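Local atomic coordinates of peptidoglycan D,D-transpeptidase MrdA (Pseudomonas aeruginosa, PDB entry 7KIS), a protein that probably cross-links the peptidoglycan of the bacterial cell wall as a penicillin-binding D,D-transpeptidase of the inner membrane. Residues L281-Q286 and R317-L322; E171-S176 and L249-R254; V581-E586 and P597-V602. All coordinates share one frame; numbering follows the deposited sequence.

Interaction 1: residues L281-Q286 and R317-L322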
loop_
_atom_site.group_PDB
_atom_site.type_symbol
_atom_site.label_atom_id
_atom_site.label_comp_id
_atom_site.label_asym_id
_atom_site.label_seq_id
_atom_site.Cartn_x
_atom_site.Cartn_y
_atom_site.Cartn_z
ATOM N N LEU A 281 -7.139 0.764 6.916
ATOM C CA LEU A 281 -8.585 0.620 6.811
ATOM C C LEU A 281 -8.993 -0.432 5.788
ATOM O O LEU A 281 -10.093 -0.985 5.894
ATOM C CB LEU A 281 -9.220 1.965 6.464
ATOM C CG LEU A 281 -8.867 3.098 7.426
ATOM C CD1 LEU A 281 -9.367 4.429 6.893
ATOM C CD2 LEU A 281 -9.432 2.818 8.810
ATOM N N ALA A 282 -8.139 -0.718 4.806
ATOM C CA ALA A 282 -8.445 -1.735 3.811
ATOM C C ALA A 282 -7.151 -2.269 3.216
ATOM O O ALA A 282 -6.181 -1.527 3.036
ATOM C CB ALA A 282 -9.352 -1.181 2.707
ATOM N N MET A 283 -7.157 -3.567 2.904
ATOM C CA MET A 283 -5.999 -4.243 2.314
ATOM C C MET A 283 -6.541 -5.305 1.359
ATOM O O MET A 283 -6.948 -6.384 1.799
ATOM C CB MET A 283 -5.110 -4.849 3.389
ATOM C CG MET A 283 -3.914 -5.613 2.849
ATOM S SD MET A 283 -3.110 -6.603 4.122
ATOM C CE MET A 283 -1.523 -6.914 3.356
ATOM N N VAL A 284 -6.538 -4.995 0.065
ATOM C CA VAL A 284 -7.226 -5.789 -0.946
ATOM C C VAL A 284 -6.207 -6.336 -1.933
ATOM O O VAL A 284 -5.380 -5.583 -2.459
ATOM C CB VAL A 284 -8.296 -4.957 -1.675
ATOM C CG1 VAL A 284 -9.086 -5.826 -2.638
ATOM C CG2 VAL A 284 -9.211 -4.290 -0.667
ATOM N N SER A 285 -6.264 -7.645 -2.178
ATOM C CA SER A 285 -5.499 -8.282 -3.245
ATOM C C SER A 285 -6.399 -9.266 -3.977
ATOM O O SER A 285 -6.944 -10.185 -3.359
ATOM C CB SER A 285 -4.260 -8.994 -2.693
ATOM O OG SER A 285 -3.440 -9.475 -3.744
ATOM N N GLN A 286 -6.555 -9.071 -5.293
ATOM C CA GLN A 286 -7.452 -9.839 -6.146
ATOM C C GLN A 286 -6.654 -10.667 -7.150
ATOM O O GLN A 286 -5.635 -10.193 -7.666
ATOM C CB GLN A 286 -8.414 -8.908 -6.897
ATOM C CG GLN A 286 -9.822 -9.457 -7.085
ATOM C CD GLN A 286 -10.588 -9.585 -5.781
ATOM O OE1 GLN A 286 -10.190 -9.032 -4.756
ATOM N NE2 GLN A 286 -11.698 -10.314 -5.817
ATOM N N ARG A 317 -0.478 -9.401 -3.877
ATOM C CA ARG A 317 0.007 -8.294 -4.692
ATOM C C ARG A 317 0.308 -7.045 -3.874
ATOM O O ARG A 317 1.095 -6.204 -4.321
ATOM C CB ARG A 317 -1.011 -7.971 -5.786
ATOM C CG ARG A 317 -1.510 -9.199 -6.529
ATOM C CD ARG A 317 -2.395 -8.823 -7.706
ATOM N NE ARG A 317 -2.165 -9.682 -8.865
ATOM C CZ ARG A 317 -2.626 -10.923 -8.982
ATOM N NH1 ARG A 317 -3.347 -11.462 -8.008
ATOM N NH2 ARG A 317 -2.368 -11.628 -10.075
ATOM N N VAL A 318 -0.291 -6.907 -2.691
ATOM C CA VAL A 318 -0.011 -5.746 -1.854
ATOM C C VAL A 318 1.404 -5.817 -1.296
ATOM O O VAL A 318 2.118 -4.807 -1.245
ATOM C CB VAL A 318 -1.056 -5.637 -0.727
ATOM C CG1 VAL A 318 -0.622 -4.609 0.306
ATOM C CG2 VAL A 318 -2.417 -5.284 -1.295
ATOM N N LEU A 319 1.842 -7.006 -0.893
ATOM C CA LEU A 319 3.096 -7.169 -0.166
ATOM C C LEU A 319 4.253 -7.606 -1.050
ATOM O O LEU A 319 5.368 -7.099 -0.893
ATOM C CB LEU A 319 2.916 -8.185 0.965
ATOM C CG LEU A 319 1.825 -7.837 1.976
ATOM C CD1 LEU A 319 1.901 -8.745 3.193
ATOM C CD2 LEU A 319 1.940 -6.377 2.380
ATOM N N ARG A 320 4.019 -8.536 -1.974
ATOM C CA ARG A 320 5.072 -9.052 -2.837
ATOM C C ARG A 320 4.858 -8.689 -4.301
ATOM O O ARG A 320 5.584 -9.192 -5.166
ATOM C CB ARG A 320 5.183 -10.570 -2.675
ATOM C CG ARG A 320 5.403 -11.002 -1.235
ATOM C CD ARG A 320 5.266 -12.503 -1.066
ATOM N NE ARG A 320 5.260 -12.889 0.342
ATOM C CZ ARG A 320 4.162 -12.980 1.086
ATOM N NH1 ARG A 320 2.976 -12.715 0.556
ATOM N NH2 ARG A 320 4.249 -13.338 2.360
ATOM N N GLY A 321 3.891 -7.825 -4.597
ATOM C CA GLY A 321 3.724 -7.328 -5.947
ATOM C C GLY A 321 4.473 -6.028 -6.148
ATOM O O GLY A 321 4.076 -4.985 -5.622
ATOM N N LEU A 322 5.562 -6.080 -6.905
ATOM C CA LEU A 322 6.451 -4.941 -7.090
ATOM C C LEU A 322 6.260 -4.378 -8.492
ATOM O O LEU A 322 6.408 -5.103 -9.482
ATOM C CB LEU A 322 7.901 -5.352 -6.846
ATOM C CG LEU A 322 8.081 -6.004 -5.473
ATOM C CD1 LEU A 322 8.464 -7.470 -5.608
ATOM C CD2 LEU A 322 9.100 -5.252 -4.638
#
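Ser285 and Arg317 are the closest pair of CA atoms, 5.7 Å apart, where the last residues of strand 280-286 meet the first turn of a short, weakly bonded helix at 317-320. From there the segments diverge.

One directed bond joins the two: the amide of Arg317 donates to the hydroxyl of Ser285 (N to OG 3.0 Å, N-H...O angle 151°). With OG anti to its own backbone N (chi1 -173°), this hydroxyl faces the helix start; it also makes a weak hydrogen bond with Tyr315 O. The guanidinium of Arg317 finds its main partner elsewhere, in Glu586, with further bonds to the carbonyl oxygens of Asp311 and Arg312. Beside this polar end, the extended chain of Met283 carries its methyl to the isobutyl end of Leu319 (CE to CD2 3.6 Å), the two side chains crossing at about a right angle. Val318 CG1 lies against the same methyl, 3.9 Å from CE.

Strand 280-286 is an outermost strand of the five-stranded antiparallel transpeptidase sheet. Val318 also touches Ala269 and Val271 of neighbouring strand 268-273, whereas Val284 turns away from helix 317-320 onto Ala259 and Glu260 of helix 253-263.

Interaction 2: residues E171-S176 and L249-R254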
loop_
_atom_site.group_PDB
_atom_site.type_symbol
_atom_site.label_atom_id
_atom_site.label_comp_id
_atom_site.label_asym_id
_atom_site.label_seq_id
_atom_site.Cartn_x
_atom_site.Cartn_y
_atom_site.Cartn_z
ATOM N N GLU A 171 -13.186 -15.508 1.760
ATOM C CA GLU A 171 -12.191 -14.969 0.841
ATOM C C GLU A 171 -11.902 -13.488 1.057
ATOM O O GLU A 171 -10.875 -12.999 0.576
ATOM C CB GLU A 171 -12.646 -15.199 -0.602
ATOM C CG GLU A 171 -13.874 -14.391 -1.013
ATOM C CD GLU A 171 -15.172 -14.981 -0.493
ATOM O OE1 GLU A 171 -16.160 -14.227 -0.369
ATOM O OE2 GLU A 171 -15.204 -16.197 -0.207
ATOM N N HIS A 172 -12.774 -12.764 1.759
ATOM C CA HIS A 172 -12.581 -11.329 1.940
ATOM C C HIS A 172 -11.358 -10.985 2.786
ATOM O O HIS A 172 -11.080 -9.795 2.974
ATOM C CB HIS A 172 -13.828 -10.706 2.569
ATOM C CG HIS A 172 -15.053 -10.809 1.715
ATOM N ND1 HIS A 172 -15.022 -10.652 0.346
ATOM C CD2 HIS A 172 -16.346 -11.049 2.037
ATOM C CE1 HIS A 172 -16.244 -10.794 -0.139
ATOM N NE2 HIS A 172 -17.065 -11.036 0.866
ATOM N N PHE A 173 -10.622 -11.979 3.298
ATOM C CA PHE A 173 -9.490 -11.695 4.173
ATOM C C PHE A 173 -8.311 -12.639 3.970
ATOM O O PHE A 173 -7.452 -12.731 4.856
ATOM C CB PHE A 173 -9.919 -11.758 5.635
ATOM C CG PHE A 173 -10.394 -10.452 6.172
ATOM C CD1 PHE A 173 -11.745 -10.155 6.218
ATOM C CD2 PHE A 173 -9.488 -9.509 6.614
ATOM C CE1 PHE A 173 -12.183 -8.945 6.710
ATOM C CE2 PHE A 173 -9.916 -8.298 7.107
ATOM C CZ PHE A 173 -11.266 -8.014 7.155
ATOM N N ALA A 174 -8.243 -13.344 2.840
ATOM C CA ALA A 174 -7.214 -14.366 2.677
ATOM C C ALA A 174 -5.818 -13.757 2.731
ATOM O O ALA A 174 -4.891 -14.360 3.285
ATOM C CB ALA A 174 -7.425 -15.117 1.363
ATOM N N HIS A 175 -5.650 -12.565 2.165
ATOM C CA HIS A 175 -4.349 -11.914 2.136
ATOM C C HIS A 175 -4.134 -10.952 3.298
ATOM O O HIS A 175 -2.982 -10.662 3.637
ATOM C CB HIS A 175 -4.160 -11.179 0.808
ATOM C CG HIS A 175 -4.188 -12.084 -0.385
ATOM N ND1 HIS A 175 -3.109 -12.857 -0.757
ATOM C CD2 HIS A 175 -5.169 -12.350 -1.280
ATOM C CE1 HIS A 175 -3.422 -13.555 -1.834
ATOM N NE2 HIS A 175 -4.666 -13.266 -2.172
ATOM N N SER A 176 -5.206 -10.448 3.910
ATOM C CA SER A 176 -5.060 -9.604 5.091
ATOM C C SER A 176 -4.748 -10.441 6.330
ATOM O O SER A 176 -3.691 -10.283 6.952
ATOM C CB SER A 176 -6.331 -8.778 5.303
ATOM O OG SER A 176 -6.905 -8.393 4.064
ATOM N N LEU A 249 -8.418 -5.688 14.361
ATOM C CA LEU A 249 -7.747 -5.195 13.172
ATOM C C LEU A 249 -8.223 -3.788 12.843
ATOM O O LEU A 249 -9.323 -3.368 13.219
ATOM C CB LEU A 249 -7.995 -6.117 11.978
ATOM C CG LEU A 249 -7.550 -7.574 12.096
ATOM C CD1 LEU A 249 -8.026 -8.355 10.885
ATOM C CD2 LEU A 249 -6.042 -7.677 12.245
ATOM N N SER A 250 -7.375 -3.059 12.118
ATOM C CA SER A 250 -7.720 -1.716 11.679
ATOM C C SER A 250 -8.682 -1.720 10.506
ATOM O O SER A 250 -9.327 -0.698 10.249
ATOM C CB SER A 250 -6.456 -0.939 11.302
ATOM O OG SER A 250 -5.394 -1.244 12.187
ATOM N N ILE A 251 -8.805 -2.848 9.806
ATOM C CA ILE A 251 -9.560 -2.882 8.563
ATOM C C ILE A 251 -11.048 -2.800 8.860
ATOM O O ILE A 251 -11.590 -3.583 9.652
ATOM C CB ILE A 251 -9.236 -4.158 7.774
ATOM C CG1 ILE A 251 -7.789 -4.148 7.280
ATOM C CG2 ILE A 251 -10.199 -4.325 6.613
ATOM C CD1 ILE A 251 -7.401 -5.410 6.533
ATOM N N ASP A 252 -11.719 -1.849 8.220
ATOM C CA ASP A 252 -13.169 -1.858 8.127
ATOM C C ASP A 252 -13.564 -2.673 6.905
ATOM O O ASP A 252 -13.218 -2.309 5.773
ATOM C CB ASP A 252 -13.726 -0.439 8.034
ATOM C CG ASP A 252 -15.233 -0.398 8.183
ATOM O OD1 ASP A 252 -15.757 -0.962 9.167
ATOM O OD2 ASP A 252 -15.897 0.203 7.314
ATOM N N SER A 253 -14.288 -3.768 7.132
ATOM C CA SER A 253 -14.618 -4.671 6.041
ATOM C C SER A 253 -15.846 -4.223 5.271
ATOM O O SER A 253 -16.132 -4.785 4.214
ATOM C CB SER A 253 -14.839 -6.089 6.578
ATOM O OG SER A 253 -13.755 -6.456 7.408
ATOM N N ARG A 254 -16.548 -3.200 5.755
ATOM C CA ARG A 254 -17.505 -2.519 4.903
ATOM C C ARG A 254 -16.782 -1.682 3.861
ATOM O O ARG A 254 -17.368 -1.343 2.826
ATOM C CB ARG A 254 -18.424 -1.634 5.751
ATOM C CG ARG A 254 -19.023 -2.331 6.966
ATOM C CD ARG A 254 -18.816 -1.516 8.238
ATOM N NE ARG A 254 -19.821 -0.467 8.405
ATOM C CZ ARG A 254 -19.539 0.826 8.535
ATOM N NH1 ARG A 254 -18.278 1.239 8.516
ATOM N NH2 ARG A 254 -20.519 1.708 8.683
#
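Phe173 and Ile251 form the centre of a contact in which a loop packs on the N-terminus of a helix. The loop is the connection between strands 163-166 and 179-182, within the sequence range of the dimerisation domain; it lies on the turn that leads from strand 247-249 into helix 253-263, with Asp252 at the N-cap position.

The tight part is apolar and buried. The Phe173 ring and Ile251 lie alongside each other, pointing opposite ways, and two separate branches meet neighbouring ring carbons: Ile251 CD1 lies 3.9 Å from Phe173 CE2, and Ile251 CG2 lies 3.9 Å from Phe173 CZ. Both branches reach the ring because Ile251 CG1 stands beside the backbone N (chi1 -67°), which puts CG2 anti to that N. Ile251 CD1 extends further to Ser176 CB at 3.7 Å, so a single methyl bridges two residues of the loop. Leu249 touches more lightly, its CD1 4.2 Å from Phe173 CE2. Beyond the two segments, Ile251 rests on Met283, and Ser176 OG makes weak hydrogen bonds to Gln256 and to Met283 O.

Toward the solvent side the contact thins. Ser253, partly exposed, places its hydroxyl at the edge of the Phe173 ring and in its plane. Arg254, exposed and touching a crystal neighbour, adds nothing across the interface; its guanidinium turns back on the N-cap residue. There Arg254 NH1 makes a salt bridge with Asp252 OD2 at 2.9 Å, approaching on the syn side but 28° out of the carboxylate plane.

Interaction 3: residues V581-E586 and P597-V602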
loop_
_atom_site.group_PDB
_atom_site.type_symbol
_atom_site.label_atom_id
_atom_site.label_comp_id
_atom_site.label_asym_id
_atom_site.label_seq_id
_atom_site.Cartn_x
_atom_site.Cartn_y
_atom_site.Cartn_z
ATOM N N VAL A 581 -5.632 6.363 -0.328
ATOM C CA VAL A 581 -5.861 5.154 -1.110
ATOM C C VAL A 581 -4.805 5.049 -2.201
ATOM O O VAL A 581 -4.441 6.052 -2.825
ATOM C CB VAL A 581 -7.277 5.133 -1.727
ATOM C CG1 VAL A 581 -7.546 3.801 -2.410
ATOM C CG2 VAL A 581 -8.329 5.405 -0.669
ATOM N N ALA A 582 -4.315 3.832 -2.428
ATOM C CA ALA A 582 -3.465 3.510 -3.567
ATOM C C ALA A 582 -4.057 2.302 -4.275
ATOM O O ALA A 582 -4.343 1.286 -3.634
ATOM C CB ALA A 582 -2.025 3.224 -3.135
ATOM N N VAL A 583 -4.253 2.415 -5.587
ATOM C CA VAL A 583 -4.910 1.380 -6.379
ATOM C C VAL A 583 -4.014 0.986 -7.543
ATOM O O VAL A 583 -3.492 1.850 -8.256
ATOM C CB VAL A 583 -6.291 1.836 -6.884
ATOM C CG1 VAL A 583 -6.969 0.712 -7.646
ATOM C CG2 VAL A 583 -7.155 2.253 -5.705
ATOM N N MET A 584 -3.830 -0.319 -7.727
ATOM C CA MET A 584 -3.109 -0.881 -8.864
ATOM C C MET A 584 -4.040 -1.861 -9.568
ATOM O O MET A 584 -4.402 -2.896 -8.997
ATOM C CB MET A 584 -1.825 -1.571 -8.405
ATOM C CG MET A 584 -0.813 -1.822 -9.510
ATOM S SD MET A 584 -1.155 -3.302 -10.479
ATOM C CE MET A 584 -1.518 -4.479 -9.182
ATOM N N VAL A 585 -4.438 -1.535 -10.795
ATOM C CA VAL A 585 -5.286 -2.399 -11.612
ATOM C C VAL A 585 -4.426 -3.008 -12.710
ATOM O O VAL A 585 -3.907 -2.289 -13.573
ATOM C CB VAL A 585 -6.477 -1.631 -12.205
ATOM C CG1 VAL A 585 -7.289 -2.537 -13.117
ATOM C CG2 VAL A 585 -7.348 -1.068 -11.093
ATOM N N GLU A 586 -4.271 -4.331 -12.676
ATOM C CA GLU A 586 -3.419 -5.013 -13.642
ATOM C C GLU A 586 -3.966 -4.841 -15.054
ATOM O O GLU A 586 -5.132 -5.144 -15.322
ATOM C CB GLU A 586 -3.307 -6.498 -13.294
ATOM C CG GLU A 586 -2.393 -6.795 -12.115
ATOM C CD GLU A 586 -1.951 -8.245 -12.068
ATOM O OE1 GLU A 586 -2.420 -9.039 -12.911
ATOM O OE2 GLU A 586 -1.136 -8.593 -11.187
ATOM N N PRO A 597 -11.380 6.173 -11.048
ATOM C CA PRO A 597 -12.725 5.911 -10.505
ATOM C C PRO A 597 -12.754 4.870 -9.398
ATOM O O PRO A 597 -13.687 4.885 -8.586
ATOM C CB PRO A 597 -13.519 5.440 -11.732
ATOM C CG PRO A 597 -12.780 5.985 -12.894
ATOM C CD PRO A 597 -11.341 5.943 -12.504
ATOM N N VAL A 598 -11.771 3.967 -9.332
ATOM C CA VAL A 598 -11.761 2.974 -8.263
ATOM C C VAL A 598 -11.423 3.630 -6.929
ATOM O O VAL A 598 -12.030 3.316 -5.897
ATOM C CB VAL A 598 -10.792 1.828 -8.603
ATOM C CG1 VAL A 598 -10.722 0.840 -7.454
ATOM C CG2 VAL A 598 -11.242 1.122 -9.870
ATOM N N VAL A 599 -10.442 4.536 -6.923
ATOM C CA VAL A 599 -10.129 5.286 -5.709
ATOM C C VAL A 599 -11.364 6.024 -5.221
ATOM O O VAL A 599 -11.691 6.006 -4.027
ATOM C CB VAL A 599 -8.965 6.260 -5.957
ATOM C CG1 VAL A 599 -8.561 6.938 -4.655
ATOM C CG2 VAL A 599 -7.798 5.530 -6.566
ATOM N N LYS A 600 -12.070 6.679 -6.141
ATOM C CA LYS A 600 -13.207 7.499 -5.752
ATOM C C LYS A 600 -14.345 6.652 -5.202
ATOM O O LYS A 600 -15.100 7.121 -4.346
ATOM C CB LYS A 600 -13.673 8.324 -6.951
ATOM C CG LYS A 600 -14.461 9.559 -6.585
ATOM C CD LYS A 600 -15.949 9.290 -6.669
ATOM C CE LYS A 600 -16.739 10.527 -6.304
ATOM N NZ LYS A 600 -18.207 10.292 -6.401
ATOM N N GLN A 601 -14.482 5.410 -5.670
ATOM C CA GLN A 601 -15.483 4.520 -5.091
ATOM C C GLN A 601 -15.073 4.062 -3.695
ATOM O O GLN A 601 -15.909 3.994 -2.787
ATOM C CB GLN A 601 -15.723 3.319 -6.004
ATOM C CG GLN A 601 -16.933 3.482 -6.911
ATOM C CD GLN A 601 -17.360 2.180 -7.558
ATOM O OE1 GLN A 601 -17.017 1.097 -7.087
ATOM N NE2 GLN A 601 -18.117 2.281 -8.646
ATOM N N VAL A 602 -13.791 3.737 -3.511
ATOM C CA VAL A 602 -13.295 3.389 -2.182
ATOM C C VAL A 602 -13.371 4.590 -1.248
ATOM O O VAL A 602 -13.791 4.467 -0.091
ATOM C CB VAL A 602 -11.860 2.837 -2.282
ATOM C CG1 VAL A 602 -11.275 2.614 -0.897
ATOM C CG2 VAL A 602 -11.843 1.550 -3.092
#
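Lys600 NZ is gripped by the Asp604 carboxylate, in a salt bridge, and by Thr530 O, its side chain leaving the helix away from the strand, while Val599 sends its two branches to Val581 and Val583, with Val598 and Val602 packing beside it. Strand 581-585 and helix 597-602 run obliquely antiparallel, with 138° between their N-to-C directions and 8.5 Å between their axes.

Each branch of Val599 serves a different strand residue. CG1, anti to the backbone N (chi1 -175°), comes within 3.7 Å of Val581 CB, whereas CG2 meets Val583 CG2 at 3.4 Å. In both pairs the side chains lie alongside, pointing opposite ways. The flanking pairs meet at a slant: Val583 CG1 lies 3.8 Å from Val598 CG1, and Val581 CG2 lies 4.1 Å from Val602 CG1.

That helix 591-607 lies on one face of the transpeptidase sheet follows from Val598 reaching Ile270 and Val599 reaching Phe568, on the strands to either side. Ala582 points to the other face. Val598 and Val602 also touch helix 253-263, which shares this face.

With five buried valines and no polar pair between the segments, the contact implies cohesion by hydrophobic burial and the fit of branched methyls, without directional bonding.

Overall arrangement
Interactions 1 and 3 grip one antiparallel sheet, their centres about 12 Å apart, and are tied by the salt bridge from Arg317 NE to Glu586 OE2 (2.8 Å). Interaction 2 lies about 11 Å from interaction 1, centre to centre, and joins it through a probable backbone hydrogen bond from Asp252 N to Leu281 O (3.0 Å). Thus strand 280-286 links the loop 171-176 side to the transpeptidase core. Interactions 2 and 3 do not touch, their nearest atoms being about 7 Å apart, yet both involve or border helix 253-263. All three lie away from the predicted acyl-ester serine, Ser327; about 11 Å separates the side chain of Val599 in interaction 3 from the bound inhibitor.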